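Long-range contacts in N-acetylneuraminic acid outer membrane channel protein NanC (Escherichia coli, PDB 2WJR), which forms an outer membrane channel, weakly selective for anions, that lets N-acetylneuraminic acid (sialic acid) enter the bacterium: residues E57-I62 with T69-M74; A159-W164 with R198-E203. The protein carries 1 engineered substitution. One frame throughout, in Å; residues are numbered along the deposited sequence. Where two conformers were deposited one is given.

Contact 1. Residues E57-I62 with T69-M74; sequences EVNYAI and TVRPGM
N59 OD1 takes a hydrogen bond from R71 NH2 at 2.8 Å, joining the two strands of a beta hairpin, 53-63 and 68-79, in the antiparallel barrel of this KdgM-family porin. The amide oxygen meets the guanidinium at its edge, in plane, although the two flat groups are turned 68° apart. R71 gets there with CG beside its own backbone N (chi1 -70°) and an extended chain to NE, which also lays one guanidinium face over A61 CB. The other end of the N59 amide is tied down, since its ND2 hydrogen-bonds Y88 OH on strand 82-94, beyond 68-79. With an alanine at R71, N59 OD1 is likely to lose this donor and the A61 methyl the guanidinium over it. Next to this pair the backbones draw together at the non-hydrogen-bonded pair N59 and G73, their CA atoms 3.8 Å apart; a CB on G73 would run into N59 CB. Reciprocal hydrogen bonds flank the stretch: V58 with M74 on one side and I62 with V70, nearer the periplasmic turn, on the other. Side chains of these four residues share the sheet face remote from N59, and there I62 CB packs at 4.5 Å from V70 CB. P72 interrupts the pattern. Its O accepts from Y60 N at 3.0 Å, nearly head-on, but with no N-H it returns nothing to Y60 O. That oxygen instead receives the CA-H of R71, while P72 CD, which also touches I62 CD1 at 3.8 Å, lies 3.3 Å from Y60 O.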
ATOM      1  N   GLU A  57      -2.979 -10.628  -0.235  1.00 20.92           N
ATOM      2  CA  GLU A  57      -2.813 -10.247  -1.626  1.00 20.84           C
ATOM      3  C   GLU A  57      -2.331 -11.444  -2.436  1.00 21.64           C
ATOM      4  O   GLU A  57      -1.460 -12.192  -1.966  1.00 22.14           O
ATOM      5  CB  GLU A  57      -1.820  -9.104  -1.744  1.00 20.67           C
ATOM      6  CG  GLU A  57      -1.747  -8.512  -3.122  1.00 22.00           C
ATOM      7  CD  GLU A  57      -1.018  -7.206  -3.173  1.00 23.88           C
ATOM      8  OE1 GLU A  57      -0.646  -6.671  -2.093  1.00 26.37           O
ATOM      9  OE2 GLU A  57      -0.817  -6.699  -4.300  1.00 23.59           O
ATOM     10  N   VAL A  58      -2.932 -11.630  -3.612  1.00 21.67           N
ATOM     11  CA  VAL A  58      -2.526 -12.680  -4.548  0.50 21.70           C
ATOM     12  C   VAL A  58      -2.550 -12.144  -5.974  1.00 21.50           C
ATOM     13  O   VAL A  58      -3.498 -11.473  -6.392  1.00 21.36           O
ATOM     14  CB  VAL A  58      -3.418 -13.938  -4.451  0.50 21.54           C
ATOM     15  CG1 VAL A  58      -3.336 -14.543  -3.051  0.50 22.68           C
ATOM     16  CG2 VAL A  58      -4.868 -13.630  -4.848  0.50 22.58           C
ATOM     17  N   ASN A  59      -1.493 -12.427  -6.729  1.00 20.85           N
ATOM     18  CA  ASN A  59      -1.485 -12.096  -8.136  1.00 20.31           C
ATOM     19  C   ASN A  59      -0.735 -13.176  -8.900  1.00 20.72           C
ATOM     20  O   ASN A  59      -0.090 -14.043  -8.290  1.00 20.17           O
ATOM     21  CB  ASN A  59      -0.958 -10.675  -8.419  1.00 20.50           C
ATOM     22  CG  ASN A  59       0.509 -10.485  -8.117  1.00 20.79           C
ATOM     23  OD1 ASN A  59       1.370 -11.217  -8.610  1.00 19.97           O
ATOM     24  ND2 ASN A  59       0.817  -9.438  -7.376  1.00 18.08           N
ATOM     25  N   TYR A  60      -0.855 -13.121 -10.217  1.00 20.81           N
ATOM     26  CA  TYR A  60      -0.170 -14.071 -11.095  1.00 21.74           C
ATOM     27  C   TYR A  60       0.637 -13.289 -12.125  1.00 21.69           C
ATOM     28  O   TYR A  60       0.089 -12.439 -12.823  1.00 22.32           O
ATOM     29  CB  TYR A  60      -1.199 -14.978 -11.775  1.00 21.93           C
ATOM     30  CG  TYR A  60      -0.548 -15.904 -12.751  1.00 24.46           C
ATOM     31  CD1 TYR A  60       0.092 -17.059 -12.306  1.00 25.81           C
ATOM     32  CD2 TYR A  60      -0.506 -15.595 -14.117  1.00 24.93           C
ATOM     33  CE1 TYR A  60       0.728 -17.902 -13.193  1.00 27.29           C
ATOM     34  CE2 TYR A  60       0.154 -16.428 -15.013  1.00 26.96           C
ATOM     35  CZ  TYR A  60       0.761 -17.586 -14.546  1.00 28.16           C
ATOM     36  OH  TYR A  60       1.395 -18.442 -15.439  1.00 28.80           O
ATOM     37  N   ALA A  61       1.934 -13.573 -12.217  1.00 21.73           N
ATOM     38  CA  ALA A  61       2.824 -12.843 -13.109  1.00 21.93           C
ATOM     39  C   ALA A  61       2.826 -13.461 -14.505  1.00 23.33           C
ATOM     40  O   ALA A  61       3.313 -14.590 -14.688  1.00 23.05           O
ATOM     41  CB  ALA A  61       4.236 -12.818 -12.536  1.00 22.83           C
ATOM     42  N   ILE A  62       2.244 -12.741 -15.463  1.00 23.03           N
ATOM     43  CA  ILE A  62       2.264 -13.091 -16.885  1.00 23.91           C
ATOM     44  C   ILE A  62       3.490 -12.441 -17.541  1.00 24.75           C
ATOM     45  O   ILE A  62       3.594 -11.214 -17.618  1.00 23.34           O
ATOM     46  CB  ILE A  62       0.995 -12.620 -17.618  1.00 24.19           C
ATOM     47  CG1 ILE A  62      -0.252 -13.130 -16.916  1.00 24.09           C
ATOM     48  CG2 ILE A  62       1.009 -13.046 -19.119  1.00 24.67           C
ATOM     49  CD1 ILE A  62      -1.536 -12.425 -17.388  1.00 25.05           C
ATOM     50  N   THR A  69       5.890  -7.501 -17.426  1.00 20.23           N
ATOM     51  CA  THR A  69       5.015  -8.441 -16.715  1.00 19.72           C
ATOM     52  C   THR A  69       3.646  -7.782 -16.443  1.00 19.83           C
ATOM     53  O   THR A  69       3.587  -6.614 -16.075  1.00 18.82           O
ATOM     54  CB  THR A  69       5.636  -8.855 -15.359  1.00 20.30           C
ATOM     55  OG1 THR A  69       6.942  -9.412 -15.571  1.00 23.15           O
ATOM     56  CG2 THR A  69       4.774  -9.942 -14.622  1.00 21.30           C
ATOM     57  N   VAL A  70       2.575  -8.537 -16.636  1.00 19.20           N
ATOM     58  CA  VAL A  70       1.218  -8.107 -16.287  1.00 19.53           C
ATOM     59  C   VAL A  70       0.773  -9.019 -15.153  1.00 19.94           C
ATOM     60  O   VAL A  70       0.853 -10.270 -15.278  1.00 20.37           O
ATOM     61  CB  VAL A  70       0.226  -8.225 -17.484  1.00 19.77           C
ATOM     62  CG1 VAL A  70      -1.228  -7.825 -17.081  1.00 21.25           C
ATOM     63  CG2 VAL A  70       0.684  -7.346 -18.632  1.00 21.68           C
ATOM     64  N   ARG A  71       0.296  -8.408 -14.066  1.00 19.73           N
ATOM     65  CA  ARG A  71      -0.172  -9.139 -12.885  1.00 19.82           C
ATOM     66  C   ARG A  71      -1.644  -8.850 -12.552  1.00 20.88           C
ATOM     67  O   ARG A  71      -1.945  -7.880 -11.834  1.00 20.07           O
ATOM     68  CB  ARG A  71       0.676  -8.792 -11.667  1.00 20.38           C
ATOM     69  CG  ARG A  71       2.088  -9.327 -11.701  1.00 21.52           C
ATOM     70  CD  ARG A  71       2.910  -8.757 -10.556  1.00 23.80           C
ATOM     71  NE  ARG A  71       4.308  -9.157 -10.616  1.00 23.70           N
ATOM     72  CZ  ARG A  71       4.832 -10.249 -10.058  1.00 24.81           C
ATOM     73  NH1 ARG A  71       6.140 -10.463 -10.177  1.00 26.12           N
ATOM     74  NH2 ARG A  71       4.083 -11.121  -9.377  1.00 24.18           N
ATOM     75  N   PRO A  72      -2.557  -9.707 -13.033  1.00 21.00           N
ATOM     76  CA  PRO A  72      -3.908  -9.709 -12.489  1.00 21.29           C
ATOM     77  C   PRO A  72      -3.842 -10.204 -11.066  1.00 20.66           C
ATOM     78  O   PRO A  72      -3.054 -11.097 -10.750  1.00 19.59           O
ATOM     79  CB  PRO A  72      -4.655 -10.681 -13.400  1.00 21.95           C
ATOM     80  CG  PRO A  72      -3.608 -11.552 -13.950  1.00 22.21           C
ATOM     81  CD  PRO A  72      -2.414 -10.692 -14.115  1.00 21.62           C
ATOM     82  N   GLY A  73      -4.605  -9.571 -10.185  1.00 19.84           N
ATOM     83  CA  GLY A  73      -4.490  -9.867  -8.779  1.00 19.77           C
ATOM     84  C   GLY A  73      -5.695  -9.406  -7.997  1.00 19.92           C
ATOM     85  O   GLY A  73      -6.637  -8.831  -8.555  1.00 18.80           O
ATOM     86  N   MET A  74      -5.667  -9.714  -6.714  1.00 20.12           N
ATOM     87  CA  MET A  74      -6.630  -9.165  -5.780  1.00 20.86           C
ATOM     88  C   MET A  74      -6.039  -8.973  -4.406  1.00 21.27           C
ATOM     89  O   MET A  74      -5.289  -9.818  -3.903  1.00 21.17           O
ATOM     90  CB  MET A  74      -7.861 -10.054  -5.666  1.00 21.81           C
ATOM     91  CG  MET A  74      -8.952  -9.379  -4.794  1.00 24.60           C
ATOM     92  SD  MET A  74     -10.520 -10.150  -5.022  1.00 29.94           S
ATOM     93  CE  MET A  74     -10.198 -11.747  -4.277  1.00 30.24           C
TER

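Contact 2. Residues A159-W164 with R198-E203; sequences ANHKKW and RDNLSE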
ATOM      1  N   ALA A 159     -10.908  11.948   4.818  1.00 23.02           N
ATOM      2  CA  ALA A 159     -10.727  12.815   5.974  1.00 23.24           C
ATOM      3  C   ALA A 159     -10.147  14.179   5.578  1.00 24.00           C
ATOM      4  O   ALA A 159      -9.989  15.065   6.427  1.00 24.52           O
ATOM      5  CB  ALA A 159      -9.851  12.111   6.994  1.00 22.92           C
ATOM      6  N   ASN A 160      -9.826  14.346   4.288  1.00 23.58           N
ATOM      7  CA  ASN A 160      -9.368  15.633   3.775  1.00 23.66           C
ATOM      8  C   ASN A 160     -10.537  16.447   3.196  1.00 24.11           C
ATOM      9  O   ASN A 160     -10.319  17.436   2.525  1.00 23.94           O
ATOM     10  CB  ASN A 160      -8.292  15.423   2.703  1.00 23.95           C
ATOM     11  CG  ASN A 160      -8.825  14.711   1.476  1.00 22.36           C
ATOM     12  OD1 ASN A 160      -9.953  14.199   1.465  1.00 23.62           O
ATOM     13  ND2 ASN A 160      -8.008  14.663   0.423  1.00 23.45           N
ATOM     14  N   HIS A 161     -11.763  15.982   3.420  1.00 24.60           N
ATOM     15  CA  HIS A 161     -13.001  16.645   2.938  1.00 25.41           C
ATOM     16  C   HIS A 161     -13.163  16.687   1.438  1.00 25.27           C
ATOM     17  O   HIS A 161     -13.916  17.502   0.917  1.00 24.77           O
ATOM     18  CB  HIS A 161     -13.168  18.037   3.585  1.00 26.04           C
ATOM     19  CG  HIS A 161     -13.434  17.952   5.053  1.00 28.14           C
ATOM     20  ND1 HIS A 161     -14.681  18.180   5.601  1.00 30.77           N
ATOM     21  CD2 HIS A 161     -12.630  17.590   6.084  1.00 30.46           C
ATOM     22  CE1 HIS A 161     -14.623  17.995   6.908  1.00 31.57           C
ATOM     23  NE2 HIS A 161     -13.391  17.632   7.227  1.00 31.01           N
ATOM     24  N   LYS A 162     -12.502  15.753   0.749  1.00 24.33           N
ATOM     25  CA  LYS A 162     -12.653  15.582  -0.677  1.00 24.19           C
ATOM     26  C   LYS A 162     -13.065  14.134  -0.973  1.00 23.23           C
ATOM     27  O   LYS A 162     -12.966  13.250  -0.112  1.00 22.56           O
ATOM     28  CB  LYS A 162     -11.350  15.906  -1.425  1.00 24.96           C
ATOM     29  CG  LYS A 162     -10.678  17.204  -1.034  1.00 26.81           C
ATOM     30  CD  LYS A 162      -9.438  17.482  -1.898  1.00 29.18           C
ATOM     31  CE  LYS A 162      -8.426  18.344  -1.155  1.00 30.85           C
ATOM     32  NZ  LYS A 162      -7.120  18.446  -1.870  1.00 32.17           N
ATOM     33  N   LYS A 163     -13.544  13.924  -2.189  1.00 21.60           N
ATOM     34  CA  LYS A 163     -13.877  12.611  -2.711  1.00 22.20           C
ATOM     35  C   LYS A 163     -12.657  11.925  -3.334  1.00 21.18           C
ATOM     36  O   LYS A 163     -12.795  10.939  -4.042  1.00 21.45           O
ATOM     37  CB  LYS A 163     -14.981  12.735  -3.751  1.00 22.66           C
ATOM     38  CG  LYS A 163     -16.287  13.299  -3.174  1.00 25.00           C
ATOM     39  CD  LYS A 163     -17.449  13.078  -4.136  1.00 28.30           C
ATOM     40  CE  LYS A 163     -18.032  11.696  -4.009  1.00 31.43           C
ATOM     41  NZ  LYS A 163     -19.023  11.343  -5.071  1.00 33.07           N
ATOM     42  N   TRP A 164     -11.483  12.480  -3.092  1.00 21.10           N
ATOM     43  CA  TRP A 164     -10.227  11.895  -3.597  1.00 20.89           C
ATOM     44  C   TRP A 164      -9.110  12.298  -2.697  1.00 20.75           C
ATOM     45  O   TRP A 164      -9.220  13.267  -1.944  1.00 20.52           O
ATOM     46  CB  TRP A 164      -9.933  12.336  -5.019  1.00 20.77           C
ATOM     47  CG  TRP A 164      -9.687  13.813  -5.180  1.00 23.67           C
ATOM     48  CD1 TRP A 164     -10.633  14.788  -5.305  1.00 26.12           C
ATOM     49  CD2 TRP A 164      -8.415  14.475  -5.259  1.00 26.37           C
ATOM     50  NE1 TRP A 164     -10.033  16.016  -5.431  1.00 28.36           N
ATOM     51  CE2 TRP A 164      -8.674  15.854  -5.415  1.00 27.70           C
ATOM     52  CE3 TRP A 164      -7.082  14.039  -5.211  1.00 29.30           C
ATOM     53  CZ2 TRP A 164      -7.653  16.798  -5.530  1.00 28.17           C
ATOM     54  CZ3 TRP A 164      -6.065  14.973  -5.307  1.00 30.00           C
ATOM     55  CH2 TRP A 164      -6.356  16.347  -5.468  1.00 30.67           C
ATOM     56  N   ARG A 198     -11.410  15.050  15.141  1.00 38.94           N
ATOM     57  CA  ARG A 198     -11.035  16.188  14.299  1.00 37.75           C
ATOM     58  C   ARG A 198     -10.219  15.665  13.108  1.00 36.48           C
ATOM     59  O   ARG A 198      -9.172  15.062  13.295  1.00 36.56           O
ATOM     60  CB  ARG A 198     -10.207  17.178  15.108  1.00 37.93           C
ATOM     61  CG  ARG A 198      -9.818  18.489  14.382  1.00 38.67           C
ATOM     62  CD  ARG A 198      -8.317  18.682  14.449  1.00 39.86           C
ATOM     63  NE  ARG A 198      -7.814  20.039  14.236  1.00 39.42           N
ATOM     64  CZ  ARG A 198      -7.767  20.669  13.065  1.00 40.15           C
ATOM     65  NH1 ARG A 198      -8.261  20.112  11.954  1.00 42.32           N
ATOM     66  NH2 ARG A 198      -7.250  21.886  13.004  1.00 37.43           N
ATOM     67  N   ASP A 199     -10.685  15.919  11.894  1.00 35.13           N
ATOM     68  CA  ASP A 199      -9.996  15.398  10.699  1.00 33.86           C
ATOM     69  C   ASP A 199      -9.306  16.510   9.925  1.00 33.01           C
ATOM     70  O   ASP A 199      -9.095  17.595  10.465  1.00 32.61           O
ATOM     71  CB  ASP A 199     -10.944  14.558   9.843  1.00 33.19           C
ATOM     72  CG  ASP A 199     -12.111  15.343   9.281  1.00 33.04           C
ATOM     73  OD1 ASP A 199     -12.959  14.696   8.654  1.00 33.05           O
ATOM     74  OD2 ASP A 199     -12.205  16.579   9.445  1.00 30.56           O
ATOM     75  N   ASN A 200      -8.909  16.240   8.678  1.00 32.32           N
ATOM     76  CA  ASN A 200      -8.294  17.267   7.814  1.00 31.47           C
ATOM     77  C   ASN A 200      -6.942  17.738   8.348  1.00 31.31           C
ATOM     78  O   ASN A 200      -6.545  18.897   8.165  1.00 32.34           O
ATOM     79  CB  ASN A 200      -9.260  18.455   7.634  1.00 31.71           C
ATOM     80  CG  ASN A 200      -9.121  19.144   6.267  1.00 31.22           C
ATOM     81  OD1 ASN A 200      -8.152  18.950   5.545  1.00 30.77           O
ATOM     82  ND2 ASN A 200     -10.104  19.967   5.929  1.00 30.90           N
ATOM     83  N   LEU A 201      -6.228  16.835   9.011  1.00 29.57           N
ATOM     84  CA  LEU A 201      -4.910  17.123   9.504  1.00 28.72           C
ATOM     85  C   LEU A 201      -3.861  16.574   8.536  1.00 28.40           C
ATOM     86  O   LEU A 201      -4.023  15.484   7.995  1.00 26.98           O
ATOM     87  CB  LEU A 201      -4.710  16.465  10.858  1.00 28.47           C
ATOM     88  CG  LEU A 201      -5.611  16.986  11.969  1.00 28.86           C
ATOM     89  CD1 LEU A 201      -5.646  16.003  13.127  1.00 27.88           C
ATOM     90  CD2 LEU A 201      -5.106  18.381  12.380  1.00 29.07           C
ATOM     91  N   SER A 202      -2.782  17.325   8.369  1.00 27.87           N
ATOM     92  CA  SER A 202      -1.623  16.886   7.588  1.00 27.90           C
ATOM     93  C   SER A 202      -1.084  15.563   8.161  1.00 27.72           C
ATOM     94  O   SER A 202      -0.815  15.460   9.363  1.00 27.06           O
ATOM     95  CB  SER A 202      -0.551  17.970   7.623  1.00 27.96           C
ATOM     96  OG  SER A 202       0.437  17.742   6.638  1.00 29.57           O
ATOM     97  N   GLU A 203      -0.919  14.558   7.301  1.00 26.40           N
ATOM     98  CA  GLU A 203      -0.535  13.235   7.769  1.00 26.10           C
ATOM     99  C   GLU A 203       0.819  12.855   7.199  1.00 26.32           C
ATOM    100  O   GLU A 203       0.913  12.200   6.145  1.00 25.97           O
ATOM    101  CB  GLU A 203      -1.615  12.208   7.390  1.00 25.69           C
ATOM    102  CG  GLU A 203      -1.432  10.805   7.993  1.00 25.61           C
ATOM    103  CD  GLU A 203      -1.878  10.724   9.439  1.00 25.02           C
ATOM    104  OE1 GLU A 203      -2.505   9.719   9.811  1.00 26.98           O
ATOM    105  OE2 GLU A 203      -1.605  11.662  10.203  1.00 24.67           O
TER
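H161 NE2 donates to D199 OD2 across 2.7 Å, the shortest polar link between these two extracellular segments. The carboxylate oxygen lies at the edge of the imidazole, close to the ring plane, and is approached on its syn side but 32° out of the carboxylate plane; ring and carboxylate stand almost perpendicular, 81° apart. D199 CG sits between its own backbone N and carbonyl carbon (chi1 63°), which brings the carboxylate up to H161 NE2 and A159 O. R157 also forms a salt bridge to D199 OD1; the carboxylate would be expected to favour a protonated H161, though R157 shares its charge. Beneath this bond lies the tighter part of the contact. A159 CB packs against D199 CB at 3.9 Å, both side chains also touching V194, and A159 O comes within 2.8 Å of N200 N, in a hydrogen bond too bent to be more than weak. Toward solvent the fit is looser: the N200 amide passes the exposed H161 ring with the two planes only modestly inclined, with ND2 3.5 Å from CD2 and no polar bond between them. The firmer polar partner of N200 is R191, whose NE donates to OD1. On the far side of the loop, N160 turns its side chain back from 198-203 and braces its own segment. Its OD1 accepts K162 N at 3.1 Å, from above the carbonyl plane, and its ND2 reaches W164 O at 3.0 Å along a lone pair. The arrangement is an Asx turn at N160 in one extracellular loop of the barrel, joined by a His-carboxylate hydrogen bond to a strand carrying the G1 beta bulge that N200 and L201 form opposite G193.

How the contacts relate
From the N terminus, the chain runs through three barrel strands before contact 1, which joins strand 53-63 to strand 68-79 and closes a short periplasmic turn with six residues between its segments. Several more transmembrane strands follow before contact 2 opens. Its closure is wider: 33 residues separate the segments, including most of strand 164-174 and all of strand 180-188, and two extracellular loops are brought together. The contacts stand in series, neither nested nor crossed. The centres of contact 1 and contact 2 are about 31 Å apart. Contact 1 joins neighbouring strands within the wall, whereas 159-164 and 198-203 link loops above it, the latter being the start of strand 198-212, which pairs with strand 2-9.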